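Class B carbapenemase GOB-18 (Elizabethkingia meningoseptica, PDB 5K0W) probably hydrolyses beta-lactam antibiotics, carbapenems among them, as a subclass B3 metallo-beta-lactamase with two zinc ions in its active site. Local coordinates at residues P201-F209 against I218-F226; M229-V238 against F262-L272. One frame throughout, in Å; residues are numbered along the deposited sequence.

Interaction 1 of 2, residues P201-F209 against I218-F226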
loop_
_atom_site.group_PDB
_atom_site.type_symbol
_atom_site.label_atom_id
_atom_site.label_comp_id
_atom_site.label_asym_id
_atom_site.label_seq_id
_atom_site.Cartn_x
_atom_site.Cartn_y
_atom_site.Cartn_z
ATOM N N PRO A 201 10.323 3.955 -1.180
ATOM C CA PRO A 201 10.430 5.282 -1.793
ATOM C C PRO A 201 11.130 5.358 -3.154
ATOM O O PRO A 201 12.239 5.880 -3.273
ATOM C CB PRO A 201 11.087 6.113 -0.688
ATOM C CG PRO A 201 11.923 5.130 0.064
ATOM C CD PRO A 201 11.308 3.780 -0.086
ATOM N N SER A 202 10.460 4.859 -4.195
ATOM C CA SER A 202 10.940 4.920 -5.585
ATOM C C SER A 202 10.556 6.255 -6.263
ATOM O O SER A 202 9.628 6.933 -5.810
ATOM C CB SER A 202 10.436 3.721 -6.385
ATOM O OG SER A 202 9.077 3.431 -6.108
ATOM N N VAL A 203 11.293 6.636 -7.328
ATOM C CA VAL A 203 11.068 7.880 -8.092
ATOM C C VAL A 203 10.389 7.569 -9.434
ATOM O O VAL A 203 10.972 6.866 -10.256
ATOM C CB VAL A 203 12.352 8.765 -8.239
ATOM C CG1 VAL A 203 12.077 10.031 -9.060
ATOM C CG2 VAL A 203 12.917 9.137 -6.877
ATOM N N ILE A 204 9.166 8.116 -9.651
ATOM C CA ILE A 204 8.355 7.919 -10.870
ATOM C C ILE A 204 8.525 9.007 -11.953
ATOM O O ILE A 204 8.110 8.796 -13.103
ATOM C CB ILE A 204 6.868 7.623 -10.544
ATOM C CG1 ILE A 204 6.148 8.861 -9.932
ATOM C CG2 ILE A 204 6.787 6.393 -9.619
ATOM C CD1 ILE A 204 4.667 8.727 -9.735
ATOM N N VAL A 205 9.129 10.154 -11.578
ATOM C CA VAL A 205 9.392 11.273 -12.496
ATOM C C VAL A 205 10.738 11.125 -13.208
ATOM O O VAL A 205 11.764 10.841 -12.581
ATOM C CB VAL A 205 9.186 12.696 -11.904
ATOM C CG1 VAL A 205 7.721 12.963 -11.612
ATOM C CG2 VAL A 205 10.052 12.946 -10.669
ATOM N N ASP A 206 10.720 11.337 -14.522
ATOM C CA ASP A 206 11.876 11.263 -15.425
ATOM C C ASP A 206 12.642 12.609 -15.446
ATOM O O ASP A 206 13.858 12.617 -15.626
ATOM C CB ASP A 206 11.405 10.903 -16.852
ATOM C CG ASP A 206 10.232 9.921 -16.926
ATOM O OD1 ASP A 206 9.075 10.326 -16.572
ATOM O OD2 ASP A 206 10.451 8.769 -17.372
ATOM N N LYS A 207 11.918 13.732 -15.240
ATOM C CA LYS A 207 12.443 15.097 -15.202
ATOM C C LYS A 207 13.003 15.514 -13.810
ATOM O O LYS A 207 12.711 14.864 -12.804
ATOM C CB LYS A 207 11.375 16.092 -15.706
ATOM C CG LYS A 207 10.134 16.216 -14.821
ATOM C CD LYS A 207 9.140 17.245 -15.366
ATOM C CE LYS A 207 8.075 17.583 -14.351
ATOM N NZ LYS A 207 7.283 18.778 -14.731
ATOM N N LYS A 208 13.794 16.611 -13.768
ATOM C CA LYS A 208 14.426 17.196 -12.570
ATOM C C LYS A 208 13.388 17.638 -11.564
ATOM O O LYS A 208 12.390 18.227 -11.962
ATOM C CB LYS A 208 15.317 18.398 -12.952
ATOM C CG LYS A 208 16.512 18.025 -13.826
ATOM C CD LYS A 208 17.327 19.230 -14.289
ATOM C CE LYS A 208 18.437 18.784 -15.222
ATOM N NZ LYS A 208 19.377 19.885 -15.544
ATOM N N PHE A 209 13.618 17.369 -10.258
ATOM C CA PHE A 209 12.663 17.723 -9.182
ATOM C C PHE A 209 12.244 19.200 -9.195
ATOM O O PHE A 209 11.112 19.535 -8.828
ATOM C CB PHE A 209 13.156 17.294 -7.781
ATOM C CG PHE A 209 13.247 15.802 -7.519
ATOM C CD1 PHE A 209 12.264 14.932 -7.981
ATOM C CD2 PHE A 209 14.297 15.273 -6.775
ATOM C CE1 PHE A 209 12.357 13.556 -7.746
ATOM C CE2 PHE A 209 14.388 13.896 -6.548
ATOM C CZ PHE A 209 13.413 13.048 -7.029
ATOM N N ILE A 218 8.741 17.801 -3.302
ATOM C CA ILE A 218 9.114 16.432 -3.751
ATOM C C ILE A 218 10.480 15.931 -3.244
ATOM O O ILE A 218 10.580 14.816 -2.711
ATOM C CB ILE A 218 8.982 16.274 -5.303
ATOM C CG1 ILE A 218 9.264 14.825 -5.781
ATOM C CG2 ILE A 218 9.826 17.314 -6.074
ATOM C CD1 ILE A 218 8.754 14.516 -7.197
ATOM N N GLN A 219 11.519 16.750 -3.462
ATOM C CA GLN A 219 12.897 16.458 -3.114
ATOM C C GLN A 219 13.079 16.329 -1.617
ATOM O O GLN A 219 13.612 15.303 -1.156
ATOM C CB GLN A 219 13.835 17.525 -3.690
ATOM C CG GLN A 219 15.276 17.058 -3.746
ATOM C CD GLN A 219 16.208 18.182 -4.059
ATOM O OE1 GLN A 219 16.666 18.331 -5.206
ATOM N NE2 GLN A 219 16.532 18.963 -3.026
ATOM N N SER A 220 12.628 17.357 -0.861
ATOM C CA SER A 220 12.698 17.375 0.603
ATOM C C SER A 220 11.879 16.237 1.221
ATOM O O SER A 220 12.330 15.638 2.202
ATOM C CB SER A 220 12.245 18.722 1.160
ATOM O OG SER A 220 11.053 19.214 0.570
ATOM N N ASP A 221 10.698 15.913 0.625
ATOM C CA ASP A 221 9.828 14.838 1.113
ATOM C C ASP A 221 10.527 13.488 1.138
ATOM O O ASP A 221 10.659 12.932 2.219
ATOM C CB ASP A 221 8.489 14.821 0.378
ATOM C CG ASP A 221 7.403 15.659 1.040
ATOM O OD1 ASP A 221 7.678 16.256 2.114
ATOM O OD2 ASP A 221 6.254 15.650 0.532
ATOM N N TYR A 222 11.079 13.033 -0.027
ATOM C CA TYR A 222 11.911 11.829 -0.215
ATOM C C TYR A 222 13.104 11.824 0.779
ATOM O O TYR A 222 13.434 10.775 1.365
ATOM C CB TYR A 222 12.506 11.805 -1.652
ATOM C CG TYR A 222 11.633 11.180 -2.723
ATOM C CD1 TYR A 222 11.295 9.828 -2.679
ATOM C CD2 TYR A 222 11.179 11.928 -3.804
ATOM C CE1 TYR A 222 10.480 9.257 -3.651
ATOM C CE2 TYR A 222 10.358 11.365 -4.781
ATOM C CZ TYR A 222 10.040 10.022 -4.718
ATOM O OH TYR A 222 9.254 9.461 -5.691
ATOM N N ALA A 223 13.764 13.004 0.931
ATOM C CA ALA A 223 14.910 13.158 1.824
ATOM C C ALA A 223 14.527 12.813 3.272
ATOM O O ALA A 223 15.255 12.062 3.930
ATOM C CB ALA A 223 15.493 14.557 1.716
ATOM N N TYR A 224 13.353 13.290 3.730
ATOM C CA TYR A 224 12.834 12.991 5.055
ATOM C C TYR A 224 12.590 11.468 5.121
ATOM O O TYR A 224 13.162 10.798 5.985
ATOM C CB TYR A 224 11.538 13.782 5.283
ATOM C CG TYR A 224 10.660 13.269 6.409
ATOM C CD1 TYR A 224 9.655 12.329 6.167
ATOM C CD2 TYR A 224 10.791 13.770 7.702
ATOM C CE1 TYR A 224 8.841 11.861 7.200
ATOM C CE2 TYR A 224 9.972 13.323 8.737
ATOM C CZ TYR A 224 8.998 12.367 8.485
ATOM O OH TYR A 224 8.191 11.941 9.517
ATOM N N THR A 225 11.772 10.940 4.156
ATOM C CA THR A 225 11.381 9.543 3.970
ATOM C C THR A 225 12.538 8.576 4.117
ATOM O O THR A 225 12.386 7.594 4.841
ATOM C CB THR A 225 10.572 9.374 2.685
ATOM O OG1 THR A 225 9.431 10.194 2.805
ATOM C CG2 THR A 225 10.083 7.938 2.468
ATOM N N PHE A 226 13.694 8.857 3.474
ATOM C CA PHE A 226 14.874 7.992 3.594
ATOM C C PHE A 226 15.428 8.006 5.015
ATOM O O PHE A 226 15.756 6.942 5.556
ATOM C CB PHE A 226 15.950 8.313 2.539
ATOM C CG PHE A 226 15.585 7.908 1.118
ATOM C CD1 PHE A 226 15.502 6.567 0.754
ATOM C CD2 PHE A 226 15.400 8.864 0.129
ATOM C CE1 PHE A 226 15.192 6.199 -0.563
ATOM C CE2 PHE A 226 15.074 8.491 -1.172
ATOM C CZ PHE A 226 14.975 7.163 -1.509
HETATM O O HOH W 1 8.405 10.570 -7.897
#
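The irregular segment 201-209 meets the first turns of helix 218-230 at its two ends, with the CA atoms of Pro201 and Tyr222 6.9 Å apart and those of Phe209 and Gln219 6.2 Å apart, and bows away between. Tyr222 reaches across to the loop near Ser202 and Val203, its OH donating to Ser202 O at 2.6 Å, tilted 24° from the carbonyl plane. It also accepts from a water that takes the N-H of Ile204, so one hydroxyl ties down two loop peptides. Val203, its CG1 anti to N (chi1 179°), is left with CG2 to place over one face of the Tyr222 ring, a CH-pi contact 4.0 Å from the centroid. Phe209 lays its CD1 on Ile218 CD1 at 3.6 Å and its CD2 on Gln219 CG, and its ring is slid aside from that of Tyr222. The compact, flat-sided Pro201 packs against Thr225 CG2, through CB, and the Phe226 ring, CG lying 3.5 Å from Phe226 CE1. Ser202 OG makes a weak hydrogen bond to the zinc ligand His175, on which Ile204 also packs. One bonded tyrosine hydroxyl in a largely apolar contact is consistent with a defined course for the loop beside the metal site.

Interaction 2 of 2, residues M229-V238 against F262-L272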
loop_
_atom_site.group_PDB
_atom_site.type_symbol
_atom_site.label_atom_id
_atom_site.label_comp_id
_atom_site.label_asym_id
_atom_site.label_seq_id
_atom_site.Cartn_x
_atom_site.Cartn_y
_atom_site.Cartn_z
ATOM N N MET A 229 12.781 6.089 7.400
ATOM C CA MET A 229 12.686 4.667 7.052
ATOM C C MET A 229 13.894 3.805 7.493
ATOM O O MET A 229 13.717 2.617 7.766
ATOM C CB MET A 229 12.313 4.462 5.575
ATOM C CG MET A 229 10.831 4.619 5.300
ATOM S SD MET A 229 10.343 4.420 3.566
ATOM C CE MET A 229 9.916 2.674 3.519
ATOM N N LYS A 230 15.097 4.391 7.561
ATOM C CA LYS A 230 16.334 3.708 7.992
ATOM C C LYS A 230 16.362 3.455 9.507
ATOM O O LYS A 230 17.096 2.576 9.963
ATOM C CB LYS A 230 17.573 4.549 7.613
ATOM C CG LYS A 230 18.063 4.359 6.173
ATOM C CD LYS A 230 18.995 5.488 5.711
ATOM C CE LYS A 230 20.454 5.316 6.084
ATOM N NZ LYS A 230 21.281 6.480 5.654
ATOM N N LYS A 231 15.572 4.235 10.282
ATOM C CA LYS A 231 15.504 4.168 11.757
ATOM C C LYS A 231 14.312 3.373 12.309
ATOM O O LYS A 231 14.070 3.404 13.521
ATOM C CB LYS A 231 15.576 5.574 12.419
ATOM C CG LYS A 231 16.256 6.695 11.634
ATOM C CD LYS A 231 17.262 7.538 12.438
ATOM C CE LYS A 231 16.652 8.711 13.173
ATOM N NZ LYS A 231 16.356 8.385 14.600
ATOM N N LEU A 232 13.591 2.639 11.443
ATOM C CA LEU A 232 12.429 1.849 11.861
ATOM C C LEU A 232 12.849 0.525 12.489
ATOM O O LEU A 232 13.838 -0.094 12.054
ATOM C CB LEU A 232 11.445 1.599 10.679
ATOM C CG LEU A 232 10.745 2.829 10.061
ATOM C CD1 LEU A 232 10.060 2.474 8.762
ATOM C CD2 LEU A 232 9.753 3.474 11.033
ATOM N N ASP A 233 12.087 0.100 13.523
ATOM C CA ASP A 233 12.270 -1.186 14.225
ATOM C C ASP A 233 11.029 -2.051 13.990
ATOM O O ASP A 233 9.897 -1.611 14.235
ATOM C CB ASP A 233 12.507 -1.030 15.738
ATOM C CG ASP A 233 13.417 0.075 16.189
ATOM O OD1 ASP A 233 14.620 0.034 15.837
ATOM O OD2 ASP A 233 12.933 0.975 16.909
ATOM N N PHE A 234 11.238 -3.270 13.486
ATOM C CA PHE A 234 10.164 -4.207 13.113
ATOM C C PHE A 234 10.698 -5.636 13.128
ATOM O O PHE A 234 11.910 -5.836 13.048
ATOM C CB PHE A 234 9.637 -3.872 11.683
ATOM C CG PHE A 234 10.687 -3.895 10.597
ATOM C CD1 PHE A 234 10.969 -5.067 9.901
ATOM C CD2 PHE A 234 11.395 -2.746 10.269
ATOM C CE1 PHE A 234 11.977 -5.103 8.940
ATOM C CE2 PHE A 234 12.381 -2.778 9.279
ATOM C CZ PHE A 234 12.657 -3.955 8.619
ATOM N N ASP A 235 9.803 -6.624 13.161
ATOM C CA ASP A 235 10.191 -8.034 13.107
ATOM C C ASP A 235 10.001 -8.512 11.692
ATOM O O ASP A 235 10.890 -9.148 11.129
ATOM C CB ASP A 235 9.362 -8.874 14.089
ATOM C CG ASP A 235 9.693 -8.582 15.546
ATOM O OD1 ASP A 235 10.895 -8.422 15.860
ATOM O OD2 ASP A 235 8.748 -8.536 16.381
ATOM N N ILE A 236 8.849 -8.146 11.099
ATOM C CA ILE A 236 8.447 -8.521 9.748
ATOM C C ILE A 236 8.215 -7.308 8.870
ATOM O O ILE A 236 7.658 -6.316 9.338
ATOM C CB ILE A 236 7.210 -9.452 9.826
ATOM C CG1 ILE A 236 7.638 -10.849 10.281
ATOM C CG2 ILE A 236 6.413 -9.509 8.501
ATOM C CD1 ILE A 236 6.542 -11.774 10.616
ATOM N N TRP A 237 8.615 -7.405 7.586
ATOM C CA TRP A 237 8.376 -6.359 6.597
ATOM C C TRP A 237 7.812 -6.924 5.290
ATOM O O TRP A 237 8.178 -8.020 4.866
ATOM C CB TRP A 237 9.624 -5.498 6.362
ATOM C CG TRP A 237 10.568 -6.035 5.333
ATOM C CD1 TRP A 237 11.518 -6.995 5.510
ATOM C CD2 TRP A 237 10.646 -5.640 3.957
ATOM N NE1 TRP A 237 12.177 -7.235 4.322
ATOM C CE2 TRP A 237 11.653 -6.424 3.351
ATOM C CE3 TRP A 237 9.951 -4.705 3.171
ATOM C CZ2 TRP A 237 12.000 -6.281 2.001
ATOM C CZ3 TRP A 237 10.275 -4.587 1.832
ATOM C CH2 TRP A 237 11.303 -5.349 1.264
ATOM N N VAL A 238 6.900 -6.174 4.676
ATOM C CA VAL A 238 6.244 -6.438 3.384
ATOM C C VAL A 238 6.126 -5.083 2.683
ATOM O O VAL A 238 6.448 -4.067 3.308
ATOM C CB VAL A 238 4.876 -7.176 3.498
ATOM C CG1 VAL A 238 5.056 -8.613 3.949
ATOM C CG2 VAL A 238 3.897 -6.443 4.402
ATOM N N PHE A 262 9.583 -13.464 5.909
ATOM C CA PHE A 262 9.429 -12.015 5.910
ATOM C C PHE A 262 10.179 -11.299 7.036
ATOM O O PHE A 262 9.890 -10.143 7.358
ATOM C CB PHE A 262 7.932 -11.645 5.815
ATOM C CG PHE A 262 7.216 -12.495 4.793
ATOM C CD1 PHE A 262 7.468 -12.337 3.431
ATOM C CD2 PHE A 262 6.361 -13.516 5.193
ATOM C CE1 PHE A 262 6.853 -13.164 2.485
ATOM C CE2 PHE A 262 5.731 -14.333 4.246
ATOM C CZ PHE A 262 5.978 -14.145 2.900
ATOM N N MET A 263 11.204 -11.975 7.572
ATOM C CA MET A 263 12.060 -11.478 8.649
ATOM C C MET A 263 13.458 -11.168 8.122
ATOM O O MET A 263 14.422 -11.145 8.890
ATOM C CB MET A 263 12.126 -12.506 9.777
ATOM C CG MET A 263 10.821 -12.679 10.476
ATOM S SD MET A 263 10.990 -13.757 11.897
ATOM C CE MET A 263 9.436 -13.491 12.642
ATOM N N ASP A 264 13.567 -10.915 6.811
ATOM C CA ASP A 264 14.835 -10.608 6.181
ATOM C C ASP A 264 15.055 -9.100 6.251
ATOM O O ASP A 264 14.964 -8.387 5.238
ATOM C CB ASP A 264 14.902 -11.183 4.747
ATOM C CG ASP A 264 13.796 -10.745 3.788
ATOM O OD1 ASP A 264 12.670 -10.459 4.264
ATOM O OD2 ASP A 264 14.048 -10.725 2.554
ATOM N N LYS A 265 15.299 -8.614 7.486
ATOM C CA LYS A 265 15.537 -7.202 7.801
ATOM C C LYS A 265 16.641 -6.585 6.949
ATOM O O LYS A 265 16.454 -5.484 6.446
ATOM C CB LYS A 265 15.840 -7.008 9.292
ATOM C CG LYS A 265 14.666 -7.247 10.214
ATOM C CD LYS A 265 14.821 -6.436 11.493
ATOM C CE LYS A 265 14.820 -7.314 12.716
ATOM N NZ LYS A 265 14.672 -6.515 13.963
ATOM N N GLN A 266 17.773 -7.293 6.753
ATOM C CA GLN A 266 18.882 -6.764 5.954
ATOM C C GLN A 266 18.534 -6.457 4.506
ATOM O O GLN A 266 19.079 -5.501 3.954
ATOM C CB GLN A 266 20.179 -7.566 6.120
ATOM C CG GLN A 266 20.914 -7.290 7.446
ATOM C CD GLN A 266 20.935 -5.826 7.864
ATOM O OE1 GLN A 266 21.490 -4.954 7.184
ATOM N NE2 GLN A 266 20.306 -5.524 8.995
ATOM N N SER A 267 17.570 -7.202 3.923
ATOM C CA SER A 267 17.074 -6.965 2.560
ATOM C C SER A 267 16.242 -5.673 2.487
ATOM O O SER A 267 16.251 -5.005 1.450
ATOM C CB SER A 267 16.247 -8.139 2.065
ATOM O OG SER A 267 15.868 -7.904 0.718
ATOM N N TYR A 268 15.528 -5.320 3.576
ATOM C CA TYR A 268 14.759 -4.078 3.642
ATOM C C TYR A 268 15.737 -2.907 3.589
ATOM O O TYR A 268 15.499 -1.968 2.842
ATOM C CB TYR A 268 13.910 -4.005 4.919
ATOM C CG TYR A 268 13.427 -2.613 5.238
ATOM C CD1 TYR A 268 12.396 -2.027 4.510
ATOM C CD2 TYR A 268 14.032 -1.854 6.240
ATOM C CE1 TYR A 268 11.956 -0.737 4.789
ATOM C CE2 TYR A 268 13.608 -0.556 6.518
ATOM C CZ TYR A 268 12.564 -0.007 5.793
ATOM O OH TYR A 268 12.140 1.267 6.059
ATOM N N PHE A 269 16.840 -2.970 4.367
ATOM C CA PHE A 269 17.845 -1.914 4.407
ATOM C C PHE A 269 18.676 -1.814 3.135
ATOM O O PHE A 269 19.035 -0.708 2.734
ATOM C CB PHE A 269 18.700 -1.995 5.675
ATOM C CG PHE A 269 17.880 -1.799 6.926
ATOM C CD1 PHE A 269 17.363 -0.543 7.252
ATOM C CD2 PHE A 269 17.593 -2.871 7.764
ATOM C CE1 PHE A 269 16.595 -0.360 8.403
ATOM C CE2 PHE A 269 16.810 -2.690 8.914
ATOM C CZ PHE A 269 16.316 -1.434 9.223
ATOM N N GLN A 270 18.939 -2.949 2.477
ATOM C CA GLN A 270 19.683 -2.981 1.213
ATOM C C GLN A 270 18.876 -2.316 0.099
ATOM O O GLN A 270 19.419 -1.462 -0.598
ATOM C CB GLN A 270 20.093 -4.413 0.843
ATOM C CG GLN A 270 21.354 -4.843 1.594
ATOM C CD GLN A 270 21.655 -6.319 1.504
ATOM O OE1 GLN A 270 20.881 -7.178 1.966
ATOM N NE2 GLN A 270 22.838 -6.632 0.990
ATOM N N ASN A 271 17.567 -2.644 -0.009
ATOM C CA ASN A 271 16.643 -2.064 -0.984
ATOM C C ASN A 271 16.443 -0.595 -0.708
ATOM O O ASN A 271 16.384 0.183 -1.652
ATOM C CB ASN A 271 15.278 -2.769 -0.961
ATOM C CG ASN A 271 15.298 -4.168 -1.502
ATOM O OD1 ASN A 271 15.986 -4.476 -2.481
ATOM N ND2 ASN A 271 14.518 -5.039 -0.888
ATOM N N LEU A 272 16.348 -0.208 0.580
ATOM C CA LEU A 272 16.172 1.181 0.992
ATOM C C LEU A 272 17.383 2.018 0.593
ATOM O O LEU A 272 17.210 3.111 0.057
ATOM C CB LEU A 272 15.924 1.251 2.500
ATOM C CG LEU A 272 15.395 2.544 3.081
ATOM C CD1 LEU A 272 14.033 2.923 2.475
ATOM C CD2 LEU A 272 15.248 2.411 4.555
HETATM O O HOH W 2 10.116 -9.528 3.777
#
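Aromatic packing joins the first turns of the C-terminal helix 265-284 to the chain running from the end of helix 218-230 into edge strand 236-239; Phe234, Trp237 and Tyr268 form the cluster. Tyr268 presents a ring face to the edge of Phe234 in a T-shaped pair, planes at 85° and centroids 5.0 Å apart. Its CB sits over the five-membered ring of Trp237, 3.6 Å from the centroid, and its OH donates a hydrogen bond to Met229 O (2.7 Å) from above the carbonyl plane. A broad indole suits this place because it packs and donates at once: NE1 bonds to Asp264 O at 3.2 Å, with a weaker bond to Asp264 OD1, whose charge is also paired with Lys250. The Trp237 amide meets Phe262 O at 3.0 Å in a straighter bond, 160° at the hydrogen. The long Lys265 chain runs past Phe234, CD over its ring face, and NZ bonds to Phe234 O. Leu272 CD2 packs on Met229 CB, 3.7 Å away. The axes of 236-238 and 265-272 come within 9.0 Å, at 43°. Beyond them, strand 192-198 pairs with 236-239 through backbone bonds at Ile236 and Val238, and Phe262 packs on helix 247-250 and strand 38-41.

Overall arrangement
Helix 218-230 belongs to both contacts: its early turns carry interaction 1 and its last residues enter interaction 2. They meet where Pro201 CD touches Met229 SD and Leu272 CD1, and helix 265-284 also packs on Phe226 and Phe209. Interaction 1 is mostly buried, smaller, and borders the zinc site. Interaction 2 buries nearly twice the area (889 against 478 Å²) but is only partly buried, with the exposed Lys230 and Lys265 on its solvent side and the nearest zinc about 13 Å from the Met229 side chain. One hydroxyl and a water supply the polar links in the first, whereas backbone, indole, hydroxyl and ammonium donors all serve the second.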